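Local atomic coordinates of SusD homolog (Bacteroides thetaiotaomicron, PDB entry 3EHM), a protein that probably binds mucin O-glycans at the cell surface as a SusD-like lipoprotein of a gut symbiont, helping it to use host glycans. Residues T454-L464 / L519-P530. Numbering follows the deposited sequence.
Sequences TEYRRTGFPYL and LWWVRSNRPKQP
Thr-454 lays its methyl CG2 over one face of the Trp-521 indole, a CH-pi contact 4.1 Å from the centroid of the six-membered ring. It opens a contact in which the C-terminal tail of this SusD-like fold, helical and related to tetratricopeptide repeats, runs past the C-terminal end of helix 449-459. Arg-457 meets the same indole twice: CB lies at its edge, and the guanidinium stands nearly perpendicular to it (87°), with Trp-521 CH2 over its face. Arg-457 NH1 also donates a hydrogen bond to the backbone O of Asp-138.

The last helical carbonyls are then taken up one by one by the tail. Arg-457 O receives Arg-526 NH1 at 2.8 Å, on a lone pair and close to the guanidinium plane; the NH2 of that arginine forms a salt bridge with Glu-487. Arg-458 O accepts the backbone N of Arg-523 almost straight (169°). Thr-459 O is gripped side-on by NE and NH2 of Arg-523, whose NH1 pairs with Glu-431.

At Gly-460 the chain leaves the helix with positive phi; its CA packs 3.8 Å from Arg-526 CG, and one water donates to both Gly-460 O and Pro-527 O. Phe-461 sets CZ 3.8 Å from Pro-527 CG. Beyond the cis peptide before Pro-462, the Tyr-463 ring takes Gln-529 on one face: Gln-529 CB sits 3.7 Å from the ring centroid, 15° off its normal.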
# COMPACT_ATOMS: atom_id res chain seq x y z
N THR A 454 -0.48 -1.31 5.75
CA THR A 454 0.24 -0.55 6.77
C THR A 454 -0.76 0.26 7.61
O THR A 454 -0.67 0.28 8.84
CB THR A 454 1.24 0.43 6.11
OG1 THR A 454 2.24 -0.33 5.42
CG2 THR A 454 1.92 1.30 7.16
N GLU A 455 -1.70 0.92 6.94
CA GLU A 455 -2.68 1.72 7.66
C GLU A 455 -3.59 0.89 8.55
O GLU A 455 -4.00 1.35 9.61
CB GLU A 455 -3.50 2.57 6.68
CG GLU A 455 -2.71 3.76 6.16
CD GLU A 455 -2.34 4.73 7.27
OE1 GLU A 455 -3.19 5.57 7.63
OE2 GLU A 455 -1.22 4.63 7.81
N TYR A 456 -3.91 -0.33 8.12
CA TYR A 456 -4.75 -1.19 8.94
C TYR A 456 -3.99 -1.58 10.21
O TYR A 456 -4.52 -1.51 11.32
CB TYR A 456 -5.13 -2.47 8.20
CG TYR A 456 -5.75 -3.51 9.11
CD1 TYR A 456 -7.08 -3.38 9.53
CD2 TYR A 456 -5.00 -4.57 9.61
CE1 TYR A 456 -7.64 -4.29 10.43
CE2 TYR A 456 -5.55 -5.48 10.52
CZ TYR A 456 -6.87 -5.33 10.92
OH TYR A 456 -7.41 -6.22 11.81
N ARG A 457 -2.74 -2.00 10.04
CA ARG A 457 -1.91 -2.39 11.17
C ARG A 457 -1.69 -1.24 12.15
O ARG A 457 -1.64 -1.45 13.37
CB ARG A 457 -0.56 -2.91 10.68
CG ARG A 457 -0.62 -4.29 10.02
CD ARG A 457 0.75 -4.67 9.46
NE ARG A 457 1.07 -3.91 8.25
CZ ARG A 457 2.30 -3.79 7.76
NH1 ARG A 457 3.32 -4.36 8.38
NH2 ARG A 457 2.50 -3.10 6.65
N ARG A 458 -1.58 -0.03 11.63
CA ARG A 458 -1.37 1.14 12.48
C ARG A 458 -2.61 1.53 13.28
O ARG A 458 -2.52 1.79 14.48
CB ARG A 458 -0.92 2.35 11.65
CG ARG A 458 -0.81 3.65 12.45
CD ARG A 458 -0.37 4.83 11.57
NE ARG A 458 -1.41 5.30 10.65
CZ ARG A 458 -2.34 6.21 10.96
NH1 ARG A 458 -2.36 6.75 12.17
NH2 ARG A 458 -3.23 6.58 10.05
N THR A 459 -3.76 1.55 12.61
CA THR A 459 -5.02 1.98 13.22
C THR A 459 -6.02 0.91 13.63
O THR A 459 -6.81 1.11 14.56
CB THR A 459 -5.77 2.93 12.29
OG1 THR A 459 -6.30 2.19 11.18
CG2 THR A 459 -4.83 4.01 11.76
N GLY A 460 -6.01 -0.22 12.94
CA GLY A 460 -6.97 -1.27 13.24
C GLY A 460 -8.16 -1.15 12.31
O GLY A 460 -9.12 -1.92 12.40
N PHE A 461 -8.10 -0.18 11.39
CA PHE A 461 -9.18 0.04 10.44
C PHE A 461 -8.73 -0.12 8.98
O PHE A 461 -7.57 0.11 8.64
CB PHE A 461 -9.76 1.44 10.61
CG PHE A 461 -10.21 1.75 12.01
CD1 PHE A 461 -11.04 0.87 12.71
CD2 PHE A 461 -9.85 2.95 12.61
CE1 PHE A 461 -11.49 1.19 14.00
CE2 PHE A 461 -10.30 3.28 13.89
CZ PHE A 461 -11.13 2.39 14.58
N PRO A 462 -9.65 -0.55 8.11
CA PRO A 462 -11.03 -0.87 8.44
C PRO A 462 -11.09 -2.29 8.99
O PRO A 462 -10.10 -3.02 8.93
CB PRO A 462 -11.74 -0.75 7.10
CG PRO A 462 -10.69 -1.28 6.15
CD PRO A 462 -9.42 -0.61 6.65
N TYR A 463 -12.23 -2.69 9.54
CA TYR A 463 -12.36 -4.05 10.05
C TYR A 463 -12.29 -4.95 8.82
O TYR A 463 -12.81 -4.60 7.76
CB TYR A 463 -13.69 -4.24 10.79
CG TYR A 463 -13.78 -3.47 12.09
CD1 TYR A 463 -12.63 -3.15 12.82
CD2 TYR A 463 -15.02 -3.10 12.61
CE1 TYR A 463 -12.72 -2.48 14.04
CE2 TYR A 463 -15.12 -2.43 13.83
CZ TYR A 463 -13.96 -2.12 14.54
OH TYR A 463 -14.05 -1.46 15.74
N LEU A 464 -11.65 -6.11 8.96
CA LEU A 464 -11.47 -7.01 7.83
C LEU A 464 -12.14 -8.36 7.99
O LEU A 464 -12.43 -8.80 9.11
CB LEU A 464 -9.98 -7.27 7.61
CG LEU A 464 -9.04 -6.06 7.63
CD1 LEU A 464 -7.60 -6.55 7.71
CD2 LEU A 464 -9.26 -5.21 6.41
N LEU A 519 4.91 -3.60 14.65
CA LEU A 519 5.90 -2.60 14.27
C LEU A 519 5.79 -1.36 15.14
O LEU A 519 4.85 -1.21 15.92
CB LEU A 519 5.77 -2.27 12.79
CG LEU A 519 6.11 -3.48 11.92
CD1 LEU A 519 5.96 -3.15 10.43
CD2 LEU A 519 7.54 -3.92 12.22
N TRP A 520 6.77 -0.48 15.00
CA TRP A 520 6.86 0.74 15.79
C TRP A 520 5.66 1.69 15.79
O TRP A 520 5.28 2.20 16.84
CB TRP A 520 8.12 1.51 15.38
CG TRP A 520 8.28 2.83 16.09
CD1 TRP A 520 8.50 3.02 17.42
CD2 TRP A 520 8.24 4.13 15.49
NE1 TRP A 520 8.60 4.37 17.70
CE2 TRP A 520 8.44 5.07 16.53
CE3 TRP A 520 8.05 4.59 14.18
CZ2 TRP A 520 8.46 6.45 16.29
CZ3 TRP A 520 8.07 5.96 13.95
CH2 TRP A 520 8.27 6.87 15.00
N TRP A 521 5.08 1.94 14.62
CA TRP A 521 3.95 2.87 14.53
C TRP A 521 2.57 2.36 14.93
O TRP A 521 1.59 3.10 14.84
CB TRP A 521 3.87 3.51 13.14
CG TRP A 521 4.24 2.60 11.98
CD1 TRP A 521 5.30 2.77 11.13
CD2 TRP A 521 3.56 1.42 11.56
NE1 TRP A 521 5.31 1.76 10.19
CE2 TRP A 521 4.26 0.91 10.43
CE3 TRP A 521 2.43 0.74 12.01
CZ2 TRP A 521 3.86 -0.25 9.76
CZ3 TRP A 521 2.03 -0.42 11.34
CH2 TRP A 521 2.75 -0.90 10.23
N VAL A 522 2.47 1.12 15.39
CA VAL A 522 1.16 0.59 15.79
C VAL A 522 0.69 1.37 17.01
O VAL A 522 1.39 1.41 18.02
CB VAL A 522 1.22 -0.91 16.13
CG1 VAL A 522 -0.15 -1.38 16.62
CG2 VAL A 522 1.64 -1.70 14.90
N ARG A 523 -0.48 1.99 16.91
CA ARG A 523 -0.98 2.79 18.02
C ARG A 523 -1.44 1.95 19.21
O ARG A 523 -1.82 0.79 19.06
CB ARG A 523 -2.13 3.69 17.55
CG ARG A 523 -3.44 2.99 17.22
CD ARG A 523 -4.40 4.00 16.60
NE ARG A 523 -5.74 3.47 16.33
CZ ARG A 523 -6.84 3.88 16.96
NH1 ARG A 523 -6.77 4.81 17.90
NH2 ARG A 523 -8.02 3.37 16.62
N SER A 524 -1.39 2.56 20.38
CA SER A 524 -1.81 1.89 21.60
C SER A 524 -3.32 1.77 21.62
O SER A 524 -4.02 2.56 20.98
CB SER A 524 -1.35 2.70 22.83
OG SER A 524 0.06 2.74 22.90
N ASN A 525 -3.82 0.77 22.34
CA ASN A 525 -5.26 0.56 22.46
C ASN A 525 -5.91 0.39 21.09
O ASN A 525 -7.02 0.87 20.86
CB ASN A 525 -5.89 1.75 23.19
CG ASN A 525 -5.14 2.13 24.47
OD1 ASN A 525 -5.17 1.40 25.46
ND2 ASN A 525 -4.47 3.27 24.44
N ARG A 526 -5.22 -0.29 20.17
CA ARG A 526 -5.75 -0.51 18.83
C ARG A 526 -7.06 -1.31 18.91
O ARG A 526 -7.11 -2.39 19.51
CB ARG A 526 -4.73 -1.26 17.97
CG ARG A 526 -5.05 -1.28 16.49
CD ARG A 526 -3.96 -1.99 15.70
NE ARG A 526 -3.85 -3.39 16.08
CZ ARG A 526 -2.90 -4.21 15.66
NH1 ARG A 526 -1.95 -3.77 14.85
NH2 ARG A 526 -2.90 -5.48 16.04
N PRO A 527 -8.13 -0.80 18.29
CA PRO A 527 -9.46 -1.43 18.28
C PRO A 527 -9.53 -2.75 17.52
O PRO A 527 -8.69 -3.05 16.67
CB PRO A 527 -10.35 -0.37 17.63
CG PRO A 527 -9.57 0.91 17.75
CD PRO A 527 -8.16 0.46 17.53
N LYS A 528 -10.56 -3.53 17.83
CA LYS A 528 -10.81 -4.82 17.20
C LYS A 528 -12.32 -4.93 16.96
O LYS A 528 -13.10 -4.44 17.77
CB LYS A 528 -10.36 -5.96 18.11
CG LYS A 528 -8.86 -6.00 18.33
CD LYS A 528 -8.49 -6.72 19.62
CE LYS A 528 -8.98 -8.15 19.64
NZ LYS A 528 -8.54 -8.86 20.88
N GLN A 529 -12.72 -5.56 15.87
CA GLN A 529 -14.15 -5.71 15.59
C GLN A 529 -14.79 -6.61 16.64
O GLN A 529 -14.23 -7.65 16.98
CB GLN A 529 -14.37 -6.31 14.20
CG GLN A 529 -15.85 -6.53 13.88
CD GLN A 529 -16.08 -7.16 12.52
OE1 GLN A 529 -15.23 -7.89 12.01
NE2 GLN A 529 -17.24 -6.89 11.93
N PRO A 530 -15.97 -6.23 17.16
CA PRO A 530 -16.66 -7.04 18.18
C PRO A 530 -16.90 -8.46 17.67
O PRO A 530 -16.93 -8.70 16.47
CB PRO A 530 -17.97 -6.29 18.38
CG PRO A 530 -17.63 -4.87 18.04
CD PRO A 530 -16.75 -5.02 16.83
O HOH W 1 -8.93 -4.01 14.04